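Local atomic coordinates of intimin adherence protein (Escherichia coli O157:H7, PDB entry 3NCX), a protein that probably mediates bacterial attachment to host cells, as an outer-membrane adhesin whose C-terminal region recognises the translocated intimin receptor Tir. Residues Lys16-Val24 with Asp129-Tyr137. The protein carries 1 engineered substitution. Numbering follows the deposited sequence.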
loop_
_atom_site.group_PDB
_atom_site.type_symbol
_atom_site.label_atom_id
_atom_site.label_comp_id
_atom_site.label_asym_id
_atom_site.label_seq_id
_atom_site.Cartn_x
_atom_site.Cartn_y
_atom_site.Cartn_z
ATOM N N LYS A 16 -2.855 15.370 6.785
ATOM C CA LYS A 16 -3.883 14.349 6.909
ATOM C C LYS A 16 -4.134 13.723 5.540
ATOM O O LYS A 16 -4.523 14.409 4.595
ATOM C CB LYS A 16 -5.175 14.963 7.451
ATOM C CG LYS A 16 -6.047 14.001 8.243
ATOM C CD LYS A 16 -5.639 13.959 9.713
ATOM C CE LYS A 16 -5.862 15.307 10.389
ATOM N NZ LYS A 16 -5.541 15.274 11.845
ATOM N N VAL A 17 -3.906 12.419 5.435
ATOM C CA VAL A 17 -4.047 11.715 4.165
ATOM C C VAL A 17 -5.340 10.905 4.096
ATOM O O VAL A 17 -5.801 10.362 5.099
ATOM C CB VAL A 17 -2.837 10.792 3.903
ATOM C CG1 VAL A 17 -3.255 9.555 3.134
ATOM C CG2 VAL A 17 -1.741 11.548 3.168
ATOM N N ASP A 18 -5.923 10.834 2.902
ATOM C CA ASP A 18 -7.148 10.073 2.693
ATOM C C ASP A 18 -6.856 8.695 2.105
ATOM O O ASP A 18 -6.619 8.563 0.905
ATOM C CB ASP A 18 -8.099 10.837 1.771
ATOM C CG ASP A 18 -9.362 10.057 1.463
ATOM O OD1 ASP A 18 -9.886 10.190 0.337
ATOM O OD2 ASP A 18 -9.833 9.311 2.348
ATOM N N ILE A 19 -6.872 7.672 2.956
ATOM C CA ILE A 19 -6.647 6.303 2.503
ATOM C C ILE A 19 -7.886 5.765 1.796
ATOM O O ILE A 19 -8.965 5.685 2.382
ATOM C CB ILE A 19 -6.259 5.357 3.659
ATOM C CG1 ILE A 19 -4.865 5.694 4.192
ATOM C CG2 ILE A 19 -6.290 3.910 3.191
ATOM C CD1 ILE A 19 -4.807 6.947 5.033
ATOM N N ILE A 20 -7.714 5.395 0.532
ATOM C CA ILE A 20 -8.818 4.952 -0.310
ATOM C C ILE A 20 -9.498 3.685 0.205
ATOM O O ILE A 20 -10.708 3.519 0.057
ATOM C CB ILE A 20 -8.337 4.701 -1.752
ATOM C CG1 ILE A 20 -7.699 5.967 -2.325
ATOM C CG2 ILE A 20 -9.488 4.236 -2.629
ATOM C CD1 ILE A 20 -8.631 7.158 -2.340
ATOM N N GLY A 21 -8.716 2.800 0.812
ATOM C CA GLY A 21 -9.199 1.486 1.202
ATOM C C GLY A 21 -10.184 1.440 2.356
ATOM O O GLY A 21 -11.081 0.597 2.377
ATOM N N ASN A 22 -10.022 2.335 3.323
ATOM C CA ASN A 22 -10.868 2.320 4.511
ATOM C C ASN A 22 -11.467 3.681 4.853
ATOM O O ASN A 22 -12.035 3.864 5.930
ATOM C CB ASN A 22 -10.100 1.764 5.715
ATOM C CG ASN A 22 -8.755 2.437 5.914
ATOM O OD1 ASN A 22 -7.805 1.818 6.392
ATOM N ND2 ASN A 22 -8.663 3.707 5.535
ATOM N N ASN A 23 -11.333 4.631 3.933
ATOM C CA ASN A 23 -11.868 5.971 4.138
ATOM C C ASN A 23 -11.372 6.601 5.438
ATOM O O ASN A 23 -12.133 7.244 6.160
ATOM C CB ASN A 23 -13.396 5.945 4.105
ATOM C CG ASN A 23 -13.939 5.520 2.754
ATOM O OD1 ASN A 23 -13.562 6.072 1.719
ATOM N ND2 ASN A 23 -14.820 4.526 2.755
ATOM N N VAL A 24 -10.091 6.404 5.730
ATOM C CA VAL A 24 -9.478 6.994 6.913
ATOM C C VAL A 24 -8.724 8.269 6.562
ATOM O O VAL A 24 -7.955 8.302 5.601
ATOM C CB VAL A 24 -8.506 6.016 7.599
ATOM C CG1 VAL A 24 -7.489 6.772 8.439
ATOM C CG2 VAL A 24 -9.274 5.012 8.444
ATOM N N ASP A 129 -5.674 -3.449 8.542
ATOM C CA ASP A 129 -6.110 -2.405 9.461
ATOM C C ASP A 129 -5.677 -1.031 8.967
ATOM O O ASP A 129 -6.371 -0.037 9.180
ATOM C CB ASP A 129 -5.556 -2.645 10.871
ATOM C CG ASP A 129 -6.201 -3.832 11.562
ATOM O OD1 ASP A 129 -7.319 -4.225 11.161
ATOM O OD2 ASP A 129 -5.592 -4.367 12.513
ATOM N N SER A 130 -4.526 -0.984 8.304
ATOM C CA SER A 130 -3.949 0.280 7.859
ATOM C C SER A 130 -4.452 0.706 6.482
ATOM O O SER A 130 -4.471 1.894 6.165
ATOM C CB SER A 130 -2.420 0.196 7.851
ATOM O OG SER A 130 -1.920 -0.148 9.131
ATOM N N TRP A 131 -4.863 -0.262 5.668
ATOM C CA TRP A 131 -5.248 0.030 4.292
ATOM C C TRP A 131 -6.647 -0.457 3.928
ATOM O O TRP A 131 -7.351 0.191 3.157
ATOM C CB TRP A 131 -4.218 -0.546 3.315
ATOM C CG TRP A 131 -2.860 0.078 3.452
ATOM C CD1 TRP A 131 -1.817 -0.385 4.201
ATOM C CD2 TRP A 131 -2.402 1.284 2.829
ATOM N NE1 TRP A 131 -0.736 0.455 4.080
ATOM C CE2 TRP A 131 -1.070 1.488 3.244
ATOM C CE3 TRP A 131 -2.988 2.210 1.959
ATOM C CZ2 TRP A 131 -0.315 2.582 2.820
ATOM C CZ3 TRP A 131 -2.237 3.293 1.539
ATOM C CH2 TRP A 131 -0.915 3.470 1.970
ATOM N N GLY A 132 -7.046 -1.596 4.481
ATOM C CA GLY A 132 -8.326 -2.191 4.144
ATOM C C GLY A 132 -8.198 -3.212 3.027
ATOM O O GLY A 132 -7.093 -3.527 2.587
ATOM N N ALA A 133 -9.334 -3.728 2.568
ATOM C CA ALA A 133 -9.350 -4.759 1.534
ATOM C C ALA A 133 -8.455 -4.409 0.347
ATOM O O ALA A 133 -8.560 -3.325 -0.230
ATOM C CB ALA A 133 -10.775 -5.019 1.070
ATOM N N ALA A 134 -7.579 -5.340 -0.015
ATOM C CA ALA A 134 -6.614 -5.114 -1.085
ATOM C C ALA A 134 -7.280 -4.744 -2.407
ATOM O O ALA A 134 -6.754 -3.931 -3.167
ATOM C CB ALA A 134 -5.730 -6.339 -1.264
ATOM N N ASN A 135 -8.436 -5.343 -2.675
ATOM C CA ASN A 135 -9.120 -5.148 -3.952
ATOM C C ASN A 135 -9.794 -3.784 -4.099
ATOM O O ASN A 135 -10.283 -3.438 -5.174
ATOM C CB ASN A 135 -10.120 -6.280 -4.216
ATOM C CG ASN A 135 -11.220 -6.350 -3.173
ATOM O OD1 ASN A 135 -12.190 -7.090 -3.331
ATOM N ND2 ASN A 135 -11.077 -5.576 -2.103
ATOM N N LYS A 136 -9.816 -3.009 -3.020
ATOM C CA LYS A 136 -10.340 -1.652 -3.088
ATOM C C LYS A 136 -9.344 -0.732 -3.786
ATOM O O LYS A 136 -9.601 0.458 -3.969
ATOM C CB LYS A 136 -10.672 -1.121 -1.691
ATOM C CG LYS A 136 -11.949 -1.693 -1.098
ATOM C CD LYS A 136 -12.308 -0.994 0.199
ATOM C CE LYS A 136 -13.689 -1.400 0.684
ATOM N NZ LYS A 136 -14.743 -1.091 -0.321
ATOM N N TYR A 137 -8.205 -1.297 -4.176
ATOM C CA TYR A 137 -7.170 -0.541 -4.870
ATOM C C TYR A 137 -7.047 -0.988 -6.323
ATOM O O TYR A 137 -7.238 -2.163 -6.645
ATOM C CB TYR A 137 -5.832 -0.659 -4.135
ATOM C CG TYR A 137 -5.880 -0.083 -2.737
ATOM C CD1 TYR A 137 -6.109 -0.896 -1.636
ATOM C CD2 TYR A 137 -5.720 1.278 -2.523
ATOM C CE1 TYR A 137 -6.164 -0.370 -0.357
ATOM C CE2 TYR A 137 -5.775 1.814 -1.250
ATOM C CZ TYR A 137 -5.997 0.987 -0.170
ATOM O OH TYR A 137 -6.051 1.522 1.098
HETATM O O HOH W 1 -11.996 -2.258 3.416
#
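Tyr137 reaches across to the turn Ile20-Asn23, at Gly21, and its side chain is worth following outward. From CB, chi1 (-62°) sets CG beside the backbone N and anti to the carbonyl carbon, which lets the ring span the gap to the turn. Ring atom CE2 lies 3.9 Å from CB of Ile20, while CE1 on the other side packs against CA of Gly21. CZ lies close to the Gly21 backbone as well, and then comes the hydroxyl, where the polar contacts gather. OH donates to the carbonyl O of Trp131 at 2.8 Å, tilted 30° from the carbonyl plane, and accepts a weak, bent bond from Gly21 N at 3.0 Å. The phenol thus links the last helical carbonyl of 121-131 to the turn amide. That same Trp131 O also receives a CA-H...O contact from Gly21.

Both backbones come together at glycines, with the CA atoms of Gly21 and Gly132 4.8 Å apart; Gly132, with positive phi, carries the chain out of the helix. Ile19 fills the adjoining corner: its CG2, anti to the backbone N, sits at the edge of the Tyr137 ring and 3.9 Å from CE3 of Trp131. The indole NE1 is hydrogen-bonded to Ile31 O. At the exposed flank the Lys136 chain passes Gly21 O with its CD, and a water joins that oxygen to Ala133 N.

Strand 17-19 and strand 24-26 form an antiparallel hairpin in the Ig-like part, and its turn docks on the C-terminal end of a helix of the C-type lectin-like domain. This is an interdomain junction, consistent with the two domains forming one elongated rod.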